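Local coordinates for gifsy-2 prophage ATP-binding sugar transporter-like protein (Salmonella typhimurium LT2, PDB 2PP6) that is of unknown biological function but may bind ATP, and joins a long N-terminal helix to a small antiparallel beta barrel, at residues N30-I35 and G60-R65; G52-V57 and K88-L93. All coordinates share one frame; numbering follows the deposited sequence.

Contact 1 of 2, residues N30-I35 and G60-R65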
loop_
_atom_site.group_PDB
_atom_site.type_symbol
_atom_site.label_atom_id
_atom_site.label_comp_id
_atom_site.label_asym_id
_atom_site.label_seq_id
_atom_site.Cartn_x
_atom_site.Cartn_y
_atom_site.Cartn_z
ATOM N N ASN A 30 -12.555 19.072 -24.400
ATOM C CA ASN A 30 -12.655 20.497 -24.647
ATOM C C ASN A 30 -11.356 21.132 -25.143
ATOM O O ASN A 30 -10.933 22.172 -24.658
ATOM C CB ASN A 30 -13.144 21.227 -23.406
ATOM C CG ASN A 30 -13.690 22.582 -23.740
ATOM O OD1 ASN A 30 -14.417 22.729 -24.722
ATOM N ND2 ASN A 30 -13.354 23.582 -22.939
ATOM N N GLY A 31 -10.719 20.498 -26.115
ATOM C CA GLY A 31 -9.500 21.060 -26.668
ATOM C C GLY A 31 -8.197 20.703 -25.988
ATOM O O GLY A 31 -7.144 21.072 -26.494
ATOM N N THR A 32 -8.252 20.001 -24.857
ATOM C CA THR A 32 -7.041 19.616 -24.142
ATOM C C THR A 32 -6.858 18.100 -24.112
ATOM O O THR A 32 -7.781 17.354 -23.778
ATOM C CB THR A 32 -7.065 20.098 -22.675
ATOM O OG1 THR A 32 -7.453 21.474 -22.606
ATOM C CG2 THR A 32 -5.695 19.955 -22.060
ATOM N N ASP A 33 -5.657 17.651 -24.451
ATOM C CA ASP A 33 -5.369 16.230 -24.432
ATOM C C ASP A 33 -5.081 15.790 -23.003
ATOM O O ASP A 33 -4.455 16.517 -22.243
ATOM C CB ASP A 33 -4.188 15.930 -25.339
ATOM C CG ASP A 33 -4.493 16.234 -26.790
ATOM O OD1 ASP A 33 -5.608 15.876 -27.252
ATOM O OD2 ASP A 33 -3.620 16.824 -27.467
ATOM N N CYS A 34 -5.561 14.612 -22.632
ATOM C CA CYS A 34 -5.358 14.103 -21.278
ATOM C C CYS A 34 -5.600 12.595 -21.163
ATOM O O CYS A 34 -6.085 11.961 -22.096
ATOM C CB CYS A 34 -6.282 14.837 -20.313
ATOM S SG CYS A 34 -8.007 14.696 -20.762
ATOM N N ILE A 35 -5.269 12.027 -20.011
ATOM C CA ILE A 35 -5.427 10.594 -19.825
ATOM C C ILE A 35 -6.675 10.226 -19.039
ATOM O O ILE A 35 -7.008 10.804 -17.995
ATOM C CB ILE A 35 -4.155 9.951 -19.157
ATOM C CG1 ILE A 35 -3.081 9.677 -20.212
ATOM C CG2 ILE A 35 -4.496 8.589 -18.545
ATOM C CD1 ILE A 35 -2.711 10.831 -21.058
ATOM N N GLY A 60 -3.986 15.967 -14.362
ATOM C CA GLY A 60 -4.356 17.075 -13.491
ATOM C C GLY A 60 -4.396 18.398 -14.225
ATOM O O GLY A 60 -4.552 19.443 -13.607
ATOM N N ASN A 61 -4.274 18.362 -15.549
ATOM C CA ASN A 61 -4.246 19.594 -16.316
ATOM C C ASN A 61 -5.552 19.970 -17.003
ATOM O O ASN A 61 -5.570 20.877 -17.827
ATOM C CB ASN A 61 -3.101 19.549 -17.340
ATOM C CG ASN A 61 -3.333 18.536 -18.446
ATOM O OD1 ASN A 61 -3.722 17.404 -18.182
ATOM N ND2 ASN A 61 -3.065 18.931 -19.686
ATOM N N VAL A 62 -6.638 19.286 -16.646
ATOM C CA VAL A 62 -7.958 19.576 -17.211
ATOM C C VAL A 62 -9.013 19.648 -16.123
ATOM O O VAL A 62 -8.861 19.059 -15.047
ATOM C CB VAL A 62 -8.443 18.494 -18.233
ATOM C CG1 VAL A 62 -7.544 18.473 -19.446
ATOM C CG2 VAL A 62 -8.457 17.135 -17.583
ATOM N N ILE A 63 -10.080 20.385 -16.413
ATOM C CA ILE A 63 -11.231 20.517 -15.510
ATOM C C ILE A 63 -12.448 20.287 -16.398
ATOM O O ILE A 63 -13.011 21.234 -16.951
ATOM C CB ILE A 63 -11.359 21.927 -14.889
ATOM C CG1 ILE A 63 -10.295 22.854 -15.465
ATOM C CG2 ILE A 63 -11.238 21.839 -13.386
ATOM C CD1 ILE A 63 -10.367 24.263 -14.928
ATOM N N PRO A 64 -12.866 19.021 -16.556
ATOM C CA PRO A 64 -14.022 18.712 -17.400
ATOM C C PRO A 64 -15.330 19.357 -16.950
ATOM O O PRO A 64 -15.539 19.595 -15.765
ATOM C CB PRO A 64 -14.064 17.189 -17.369
ATOM C CG PRO A 64 -13.511 16.861 -16.025
ATOM C CD PRO A 64 -12.340 17.801 -15.917
ATOM N N ARG A 65 -16.209 19.638 -17.910
ATOM C CA ARG A 65 -17.506 20.253 -17.621
ATOM C C ARG A 65 -18.660 19.656 -18.391
ATOM O O ARG A 65 -18.467 19.095 -19.470
ATOM C CB ARG A 65 -17.458 21.739 -17.926
ATOM C CG ARG A 65 -16.997 22.542 -16.753
ATOM C CD ARG A 65 -16.053 23.614 -17.166
ATOM N NE ARG A 65 -15.503 24.277 -15.991
ATOM C CZ ARG A 65 -14.301 24.845 -15.944
ATOM N NH1 ARG A 65 -13.514 24.828 -17.015
ATOM N NH2 ARG A 65 -13.887 25.429 -14.825
#
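A chi1 of -48° in Thr32 sets CG2 anti to the backbone N, while a chi1 of -65° in Val62 holds CG1 beside its own backbone N, and the two methyl groups meet at 3.5 Å, Thr32 CG2 against Val62 CG1. This is where the loop between strands 53-57 and 69-72 of the beta barrel lies over the start of strand 32-38. Just ahead of that strand, Asn30 and Gly31 have the backbone angles of a type I' turn, which closes the tight hairpin with strand 25-29.

Strand alternation puts Thr32 and Cys34 on the side facing the loop. Asp33 points away and is hydrogen-bonded through OD1 to Asn28 on the other arm of the hairpin. Val62 settles against both loop-facing residues: the Thr32 and Val62 side chains lie alongside each other, pointing opposite ways, and Val62 CG1 also lies 3.9 Å from Cys34 CB.

Exposed Asn61 adds to the contact beside Val62. Its amide runs alongside Thr32, with ND2 3.7 Å from Thr32 CG2, and approaches the strand backbone without bonding to it. The interface is small and rests on van der Waals packing. At its inner end the forked Val62 side chain faces sulfur with both branches, CG1 and CG2 each 4.0 Å from Cys34 SG.

Contact 2 of 2, residues G52-V57 and K88-L93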
loop_
_atom_site.group_PDB
_atom_site.type_symbol
_atom_site.label_atom_id
_atom_site.label_comp_id
_atom_site.label_asym_id
_atom_site.label_seq_id
_atom_site.Cartn_x
_atom_site.Cartn_y
_atom_site.Cartn_z
ATOM N N GLY A 52 -23.718 5.131 -23.391
ATOM C CA GLY A 52 -23.407 5.994 -22.263
ATOM C C GLY A 52 -22.104 5.649 -21.559
ATOM O O GLY A 52 -22.109 5.258 -20.386
ATOM N N LYS A 53 -20.990 5.804 -22.274
ATOM C CA LYS A 53 -19.653 5.503 -21.748
ATOM C C LYS A 53 -19.324 6.250 -20.440
ATOM O O LYS A 53 -19.787 7.370 -20.211
ATOM C CB LYS A 53 -18.608 5.843 -22.812
ATOM C CG LYS A 53 -17.196 5.419 -22.471
ATOM C CD LYS A 53 -16.948 3.968 -22.803
ATOM C CE LYS A 53 -17.002 3.747 -24.302
ATOM N NZ LYS A 53 -16.661 2.345 -24.660
ATOM N N ASN A 54 -18.508 5.624 -19.596
ATOM C CA ASN A 54 -18.118 6.208 -18.313
ATOM C C ASN A 54 -16.602 6.145 -18.094
ATOM O O ASN A 54 -15.992 5.102 -18.285
ATOM C CB ASN A 54 -18.848 5.477 -17.192
ATOM C CG ASN A 54 -19.349 6.416 -16.136
ATOM O OD1 ASN A 54 -18.599 6.829 -15.257
ATOM N ND2 ASN A 54 -20.618 6.788 -16.229
ATOM N N VAL A 55 -15.985 7.252 -17.695
ATOM C CA VAL A 55 -14.533 7.262 -17.500
ATOM C C VAL A 55 -14.093 8.222 -16.412
ATOM O O VAL A 55 -14.761 9.222 -16.163
ATOM C CB VAL A 55 -13.809 7.719 -18.767
ATOM C CG1 VAL A 55 -14.369 7.000 -19.979
ATOM C CG2 VAL A 55 -13.953 9.228 -18.918
ATOM N N VAL A 56 -12.969 7.934 -15.762
ATOM C CA VAL A 56 -12.484 8.870 -14.763
ATOM C C VAL A 56 -11.187 9.507 -15.288
ATOM O O VAL A 56 -10.354 8.844 -15.901
ATOM C CB VAL A 56 -12.304 8.212 -13.374
ATOM C CG1 VAL A 56 -12.891 6.844 -13.376
ATOM C CG2 VAL A 56 -10.875 8.222 -12.969
ATOM N N VAL A 57 -11.059 10.812 -15.077
ATOM C CA VAL A 57 -9.933 11.597 -15.558
ATOM C C VAL A 57 -8.728 11.615 -14.633
ATOM O O VAL A 57 -8.811 12.092 -13.504
ATOM C CB VAL A 57 -10.395 13.048 -15.811
ATOM C CG1 VAL A 57 -9.268 13.871 -16.428
ATOM C CG2 VAL A 57 -11.598 13.035 -16.722
ATOM N N LYS A 88 -11.544 12.199 -8.240
ATOM C CA LYS A 88 -11.282 12.428 -9.650
ATOM C C LYS A 88 -12.560 12.504 -10.439
ATOM O O LYS A 88 -13.534 11.818 -10.166
ATOM C CB LYS A 88 -10.409 11.338 -10.232
ATOM C CG LYS A 88 -9.078 11.265 -9.581
ATOM C CD LYS A 88 -8.137 10.460 -10.418
ATOM C CE LYS A 88 -7.106 9.814 -9.547
ATOM N NZ LYS A 88 -7.812 8.895 -8.608
ATOM N N PRO A 89 -12.571 13.353 -11.448
ATOM C CA PRO A 89 -13.761 13.508 -12.280
ATOM C C PRO A 89 -14.208 12.218 -12.953
ATOM O O PRO A 89 -13.462 11.612 -13.702
ATOM C CB PRO A 89 -13.327 14.539 -13.323
ATOM C CG PRO A 89 -12.239 15.288 -12.644
ATOM C CD PRO A 89 -11.479 14.203 -11.935
ATOM N N GLN A 90 -15.418 11.774 -12.671
ATOM C CA GLN A 90 -15.908 10.600 -13.353
ATOM C C GLN A 90 -16.944 11.152 -14.319
ATOM O O GLN A 90 -17.983 11.635 -13.885
ATOM C CB GLN A 90 -16.566 9.626 -12.405
ATOM C CG GLN A 90 -17.329 8.610 -13.188
ATOM C CD GLN A 90 -17.860 7.519 -12.338
ATOM O OE1 GLN A 90 -17.114 6.666 -11.879
ATOM N NE2 GLN A 90 -19.167 7.535 -12.108
ATOM N N LEU A 91 -16.653 11.080 -15.616
ATOM C CA LEU A 91 -17.540 11.621 -16.632
ATOM C C LEU A 91 -18.481 10.626 -17.321
ATOM O O LEU A 91 -18.098 9.500 -17.665
ATOM C CB LEU A 91 -16.707 12.322 -17.705
ATOM C CG LEU A 91 -15.500 13.147 -17.244
ATOM C CD1 LEU A 91 -14.850 13.825 -18.459
ATOM C CD2 LEU A 91 -15.928 14.184 -16.220
ATOM N N THR A 92 -19.723 11.056 -17.515
ATOM C CA THR A 92 -20.699 10.239 -18.216
ATOM C C THR A 92 -20.752 10.881 -19.589
ATOM O O THR A 92 -21.086 12.062 -19.718
ATOM C CB THR A 92 -22.089 10.291 -17.565
ATOM O OG1 THR A 92 -22.044 9.631 -16.294
ATOM C CG2 THR A 92 -23.114 9.599 -18.458
ATOM N N LEU A 93 -20.403 10.093 -20.602
ATOM C CA LEU A 93 -20.342 10.572 -21.974
ATOM C C LEU A 93 -21.401 9.976 -22.883
ATOM O O LEU A 93 -21.664 8.770 -22.842
ATOM C CB LEU A 93 -18.982 10.229 -22.566
ATOM C CG LEU A 93 -17.758 10.359 -21.680
ATOM C CD1 LEU A 93 -16.547 9.785 -22.392
ATOM C CD2 LEU A 93 -17.543 11.813 -21.356
#
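Val55 O accepts the shortest polar bond of this contact, from Leu91 N at 2.7 Å. The return bond, Val55 N to Leu91 O at 3.1 Å, completes a hydrogen-bonded pair of the antiparallel sheet that forms the barrel. Strands 53-57 and 88-93 run at 160° to each other. Two residues further along, Pro89 O takes Val57 N at 2.9 Å and also faces the CA-H of Val56, so this carbonyl is approached by two neighbouring residues. As a proline, Pro89 has no N-H to give back.

One face of the ladder is mostly apolar and the other mostly polar. On the first, Val55, Leu91 and Leu93 form an apolar layer, and Val57 packs against it. Val57 CG1 is anti to the backbone N (chi1 -175°), which leaves CG2 beside that nitrogen, 3.8 Å from Leu91 CD1 and 4.1 Å from Pro89 CB. Val57 and Leu91 also reach Ile29 on strand 25-29, which is not the sheet neighbour of either strand, as expected of side chains that fill the barrel interior.

The opposite face carries Asn54, Val56, Gln90 and Thr92. Asn54 ND2 gives a weak, bent bond to Thr92 OG1 at 3.2 Å, while the amides of Asn54 and Gln90 are turned 90° to each other and are not hydrogen-bonded. At the far end the Lys88 chain passes Val57 O with its CD before its ammonium group forms a cation-pi contact with Phe58. The geometry suggests that backbone bonds and the apolar layer carry most of the cohesion, since the one side-chain hydrogen bond between the strands is weak.

In the fold
The centres of contacts 1 and 2 are 12 Å apart, and both reach the same barrel sheet, in which strands 32-38 and 53-57 are neighbours. Along the chain the segments alternate: 30-35, 52-57, 60-65, then 88-93. Contact 2 joins two adjacent strands, whereas contact 1 lays the loop that follows strand 53-57 over the preceding strand. That loop also ties the contacts together: Val62 CG2 packs on Val57 CG1 at 3.6 Å, and Pro64 CG lies 3.6 Å from both Pro89 CB and Leu91 CD2. The loop thus covers one part of the barrel, bridging strand 32-38 to strand 88-95 with apolar side chains.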